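Adenosine monophosphate-protein transferase FICD homolog (Caenorhabditis elegans, PDB 5JJ6) is a FICD homolog of the Fic/DOC family, a mostly helical protein carrying a Fido domain. Local coordinates at residues B[123-136]-B[337-348]. Numbering follows the deposited sequence.
Sequences LQHSTALRRMMRET and SEASIQRYIGAM
Met-132 lies over one face of the Arg-343 guanidinium, its CG 3.5 Å from NH1, while Thr-136 OG1 sits at the edge of the same group, near its plane. Arg-343 NH2 in turn stands over one face of the Tyr-344 ring, offset toward the rim, so the phenol is flanked by the guanidinium of its own helix and, at its edge, by the backbone N of Met-133. A small hydroxyl suits the meeting point of these groups: Thr-136 OG1 lies 2.5 Å from Tyr-344 OH in a hydrogen bond that either partner could donate, and it accepts two weak, bent bonds from Arg-343, from NH1 and from NH2 at 3.0 Å. With CG anti to the carbonyl carbon (chi1 -66°), Tyr-344 sends its long side chain across to helix 127-148, where it crosses that of Thr-136 at about a right angle. Met-132 is flexible enough to bend between unlike neighbours: its CG packs against Tyr-344 CE1, and SD makes an oblique Met-aromatic contact with the ring, 5.0 Å from the centroid, then meets Ala-347 CB at 3.6 Å.

The two segments belong to the mostly helical Fido domain; here the start of helix 127-148 runs roughly antiparallel to the end of helix 327-346, at 144° with axes 11.0 Å apart. Phe-120, from helix 89-120, also meets the Tyr-344 ring. Ser-126, at the N-cap of helix 127-148, accepts weakly at OG from the N atoms of Ala-128 and Leu-129.

Near that helix start the contact becomes purely apolar. Leu-123, in the preceding loop, uses the single branch CD1 to touch both Ile-345 CD1 and Met-348 CG, at 3.8 and 3.9 Å. Met-348, its chain bent at chi2 and chi3, brings its terminal methyl CE crosswise onto Leu-129 CD1.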
loop_
_atom_site.group_PDB
_atom_site.type_symbol
_atom_site.label_atom_id
_atom_site.label_comp_id
_atom_site.label_asym_id
_atom_site.label_seq_id
_atom_site.Cartn_x
_atom_site.Cartn_y
_atom_site.Cartn_z
ATOM N N LEU B 123 27.258 16.289 -23.360
ATOM C CA LEU B 123 26.107 16.917 -23.992
ATOM C C LEU B 123 25.605 18.042 -23.091
ATOM O O LEU B 123 25.363 17.822 -21.903
ATOM C CB LEU B 123 25.010 15.870 -24.219
ATOM C CG LEU B 123 23.808 16.070 -25.141
ATOM C CD1 LEU B 123 23.098 14.730 -25.311
ATOM C CD2 LEU B 123 22.839 17.136 -24.629
ATOM N N GLN B 124 25.458 19.243 -23.644
ATOM C CA GLN B 124 25.195 20.412 -22.811
ATOM C C GLN B 124 23.708 20.582 -22.525
ATOM O O GLN B 124 22.895 20.637 -23.451
ATOM C CB GLN B 124 25.770 21.690 -23.438
ATOM C CG GLN B 124 27.212 22.002 -23.010
ATOM C CD GLN B 124 27.314 22.561 -21.589
ATOM O OE1 GLN B 124 26.502 22.244 -20.717
ATOM N NE2 GLN B 124 28.320 23.399 -21.356
ATOM N N HIS B 125 23.369 20.633 -21.237
ATOM C CA HIS B 125 21.984 20.550 -20.779
ATOM C C HIS B 125 21.145 21.710 -21.310
ATOM O O HIS B 125 21.529 22.873 -21.193
ATOM C CB HIS B 125 21.927 20.514 -19.247
ATOM N N SER B 126 19.991 21.385 -21.879
ATOM C CA SER B 126 19.117 22.396 -22.449
ATOM C C SER B 126 17.680 22.163 -22.001
ATOM O O SER B 126 17.430 21.401 -21.067
ATOM C CB SER B 126 19.216 22.395 -23.977
ATOM O OG SER B 126 18.466 21.335 -24.539
ATOM N N THR B 127 16.739 22.809 -22.678
ATOM C CA THR B 127 15.330 22.665 -22.340
ATOM C C THR B 127 14.709 21.603 -23.263
ATOM O O THR B 127 13.602 21.108 -23.031
ATOM C CB THR B 127 14.609 24.053 -22.433
ATOM O OG1 THR B 127 14.689 24.715 -21.162
ATOM C CG2 THR B 127 13.145 23.944 -22.830
ATOM N N ALA B 128 15.477 21.190 -24.267
ATOM C CA ALA B 128 15.172 19.975 -25.018
ATOM C C ALA B 128 15.525 18.700 -24.239
ATOM O O ALA B 128 14.876 17.664 -24.409
ATOM C CB ALA B 128 15.899 19.991 -26.363
ATOM N N LEU B 129 16.544 18.777 -23.382
ATOM C CA LEU B 129 16.974 17.615 -22.603
ATOM C C LEU B 129 16.029 17.295 -21.448
ATOM O O LEU B 129 15.700 16.134 -21.236
ATOM C CB LEU B 129 18.381 17.841 -22.036
ATOM C CG LEU B 129 19.131 16.573 -21.600
ATOM C CD1 LEU B 129 19.579 15.758 -22.809
ATOM C CD2 LEU B 129 20.311 16.895 -20.685
ATOM N N ARG B 130 15.602 18.311 -20.699
ATOM C CA ARG B 130 14.764 18.077 -19.515
ATOM C C ARG B 130 13.384 17.495 -19.889
ATOM O O ARG B 130 12.790 16.735 -19.117
ATOM C CB ARG B 130 14.649 19.321 -18.632
ATOM C CG ARG B 130 13.933 20.513 -19.221
ATOM C CD ARG B 130 13.973 21.651 -18.210
ATOM N NE ARG B 130 13.285 22.853 -18.666
ATOM C CZ ARG B 130 11.989 23.080 -18.482
ATOM N NH1 ARG B 130 11.234 22.178 -17.861
ATOM N NH2 ARG B 130 11.448 24.202 -18.932
ATOM N N ARG B 131 12.841 17.930 -21.028
ATOM C CA ARG B 131 11.705 17.246 -21.646
ATOM C C ARG B 131 11.864 15.723 -21.610
ATOM O O ARG B 131 11.045 14.990 -21.024
ATOM C CB ARG B 131 11.543 17.733 -23.090
ATOM C CG ARG B 131 10.283 17.227 -23.796
ATOM C CD ARG B 131 10.213 17.702 -25.253
ATOM N NE ARG B 131 10.096 19.156 -25.371
ATOM C CZ ARG B 131 8.948 19.823 -25.335
ATOM N NH1 ARG B 131 7.800 19.175 -25.187
ATOM N NH2 ARG B 131 8.945 21.144 -25.451
ATOM N N MET B 132 12.945 15.276 -22.242
ATOM C CA MET B 132 13.275 13.867 -22.381
ATOM C C MET B 132 13.444 13.249 -20.990
ATOM O O MET B 132 12.898 12.185 -20.729
ATOM C CB MET B 132 14.519 13.685 -23.246
ATOM C CG MET B 132 14.584 12.316 -23.907
ATOM S SD MET B 132 15.337 12.387 -25.545
ATOM C CE MET B 132 14.315 11.221 -26.448
ATOM N N MET B 133 14.237 13.887 -20.128
ATOM C CA MET B 133 14.482 13.406 -18.764
ATOM C C MET B 133 13.167 13.104 -18.028
ATOM O O MET B 133 13.049 12.087 -17.344
ATOM C CB MET B 133 15.280 14.429 -17.960
ATOM C CG MET B 133 16.699 14.659 -18.435
ATOM S SD MET B 133 17.753 15.297 -17.114
ATOM C CE MET B 133 16.682 16.529 -16.357
ATOM N N ARG B 134 12.193 14.005 -18.147
ATOM C CA ARG B 134 10.920 13.879 -17.435
ATOM C C ARG B 134 10.132 12.731 -18.052
ATOM O O ARG B 134 9.532 11.922 -17.334
ATOM C CB ARG B 134 10.119 15.185 -17.468
ATOM C CG ARG B 134 10.640 16.230 -16.482
ATOM C CD ARG B 134 11.200 15.573 -15.196
ATOM N NE ARG B 134 12.205 16.406 -14.527
ATOM C CZ ARG B 134 12.681 16.165 -13.309
ATOM N NH1 ARG B 134 13.597 16.968 -12.763
ATOM N NH2 ARG B 134 12.220 15.121 -12.632
ATOM N N GLU B 135 10.102 12.692 -19.384
ATOM C CA GLU B 135 9.378 11.650 -20.116
ATOM C C GLU B 135 9.956 10.257 -19.786
ATOM O O GLU B 135 9.245 9.232 -19.790
ATOM C CB GLU B 135 9.431 11.917 -21.623
ATOM N N THR B 136 11.247 10.238 -19.469
ATOM C CA THR B 136 11.969 9.010 -19.176
ATOM C C THR B 136 11.438 8.347 -17.902
ATOM O O THR B 136 11.518 7.130 -17.765
ATOM C CB THR B 136 13.501 9.296 -19.044
ATOM O OG1 THR B 136 14.109 9.269 -20.341
ATOM C CG2 THR B 136 14.211 8.289 -18.136
ATOM N N SER B 337 21.750 -0.176 -22.198
ATOM C CA SER B 337 22.205 1.125 -21.741
ATOM C C SER B 337 22.796 1.871 -22.941
ATOM O O SER B 337 22.698 3.103 -23.030
ATOM C CB SER B 337 23.203 1.017 -20.596
ATOM O OG SER B 337 24.191 0.061 -20.878
ATOM N N GLU B 338 23.394 1.135 -23.877
ATOM C CA GLU B 338 23.856 1.787 -25.095
ATOM C C GLU B 338 22.639 2.355 -25.854
ATOM O O GLU B 338 22.695 3.471 -26.351
ATOM C CB GLU B 338 24.684 0.833 -25.975
ATOM C CG GLU B 338 24.916 1.342 -27.407
ATOM C CD GLU B 338 26.238 0.879 -28.038
ATOM O OE1 GLU B 338 26.448 1.146 -29.243
ATOM O OE2 GLU B 338 27.068 0.248 -27.344
ATOM N N ALA B 339 21.543 1.603 -25.943
ATOM C CA ALA B 339 20.349 2.115 -26.623
ATOM C C ALA B 339 19.711 3.311 -25.890
ATOM O O ALA B 339 19.081 4.162 -26.516
ATOM C CB ALA B 339 19.322 1.009 -26.806
ATOM N N SER B 340 19.836 3.341 -24.563
ATOM C CA SER B 340 19.376 4.468 -23.748
ATOM C C SER B 340 20.164 5.737 -24.064
ATOM O O SER B 340 19.599 6.784 -24.448
ATOM C CB SER B 340 19.490 4.132 -22.263
ATOM O OG SER B 340 18.797 2.931 -21.964
ATOM N N ILE B 341 21.478 5.646 -23.877
ATOM C CA ILE B 341 22.347 6.762 -24.201
ATOM C C ILE B 341 22.066 7.212 -25.624
ATOM O O ILE B 341 21.982 8.397 -25.901
ATOM C CB ILE B 341 23.824 6.386 -24.056
ATOM C CG1 ILE B 341 24.125 6.038 -22.602
ATOM C CG2 ILE B 341 24.706 7.530 -24.477
ATOM C CD1 ILE B 341 25.535 5.567 -22.362
ATOM N N GLN B 342 21.871 6.249 -26.512
ATOM C CA GLN B 342 21.587 6.534 -27.906
ATOM C C GLN B 342 20.276 7.305 -28.046
ATOM O O GLN B 342 20.162 8.188 -28.888
ATOM C CB GLN B 342 21.544 5.251 -28.728
ATOM C CG GLN B 342 21.830 5.476 -30.197
ATOM C CD GLN B 342 23.196 6.112 -30.405
ATOM O OE1 GLN B 342 23.354 7.330 -30.288
ATOM N NE2 GLN B 342 24.202 5.282 -30.676
ATOM N N ARG B 343 19.279 6.936 -27.247
ATOM C CA ARG B 343 18.006 7.657 -27.222
ATOM C C ARG B 343 18.251 9.132 -26.947
ATOM O O ARG B 343 17.736 9.995 -27.661
ATOM C CB ARG B 343 17.067 7.093 -26.154
ATOM C CG ARG B 343 15.630 7.493 -26.330
ATOM C CD ARG B 343 14.723 6.766 -25.350
ATOM N NE ARG B 343 13.753 7.693 -24.764
ATOM C CZ ARG B 343 13.977 8.412 -23.667
ATOM N NH1 ARG B 343 13.044 9.235 -23.206
ATOM N NH2 ARG B 343 15.139 8.306 -23.027
ATOM N N TYR B 344 19.040 9.426 -25.916
ATOM C CA TYR B 344 19.332 10.832 -25.624
ATOM C C TYR B 344 20.200 11.526 -26.679
ATOM O O TYR B 344 19.900 12.639 -27.098
ATOM C CB TYR B 344 20.002 10.965 -24.256
ATOM C CG TYR B 344 19.100 10.590 -23.110
ATOM C CD1 TYR B 344 18.226 11.523 -22.575
ATOM C CD2 TYR B 344 19.113 9.314 -22.565
ATOM C CE1 TYR B 344 17.392 11.204 -21.527
ATOM C CE2 TYR B 344 18.275 8.982 -21.514
ATOM C CZ TYR B 344 17.419 9.936 -21.000
ATOM O OH TYR B 344 16.581 9.638 -19.957
ATOM N N ILE B 345 21.247 10.845 -27.132
ATOM C CA ILE B 345 22.181 11.385 -28.116
ATOM C C ILE B 345 21.495 11.734 -29.436
ATOM O O ILE B 345 21.614 12.854 -29.928
ATOM C CB ILE B 345 23.327 10.368 -28.403
ATOM C CG1 ILE B 345 24.277 10.231 -27.205
ATOM C CG2 ILE B 345 24.060 10.708 -29.698
ATOM C CD1 ILE B 345 24.667 11.536 -26.574
ATOM N N GLY B 346 20.776 10.768 -29.996
ATOM C CA GLY B 346 20.044 10.936 -31.243
ATOM C C GLY B 346 18.978 12.023 -31.273
ATOM O O GLY B 346 18.634 12.533 -32.342
ATOM N N ALA B 347 18.421 12.355 -30.111
ATOM C CA ALA B 347 17.408 13.405 -30.022
ATOM C C ALA B 347 17.986 14.829 -30.034
ATOM O O ALA B 347 17.289 15.786 -29.698
ATOM C CB ALA B 347 16.573 13.204 -28.778
ATOM N N MET B 348 19.254 14.966 -30.411
ATOM C CA MET B 348 19.884 16.284 -30.510
ATOM C C MET B 348 20.463 16.498 -31.907
ATOM O O MET B 348 20.586 17.631 -32.370
ATOM C CB MET B 348 20.984 16.449 -29.453
ATOM C CG MET B 348 20.624 15.907 -28.071
ATOM S SD MET B 348 19.293 16.816 -27.265
ATOM C CE MET B 348 18.361 15.508 -26.460
#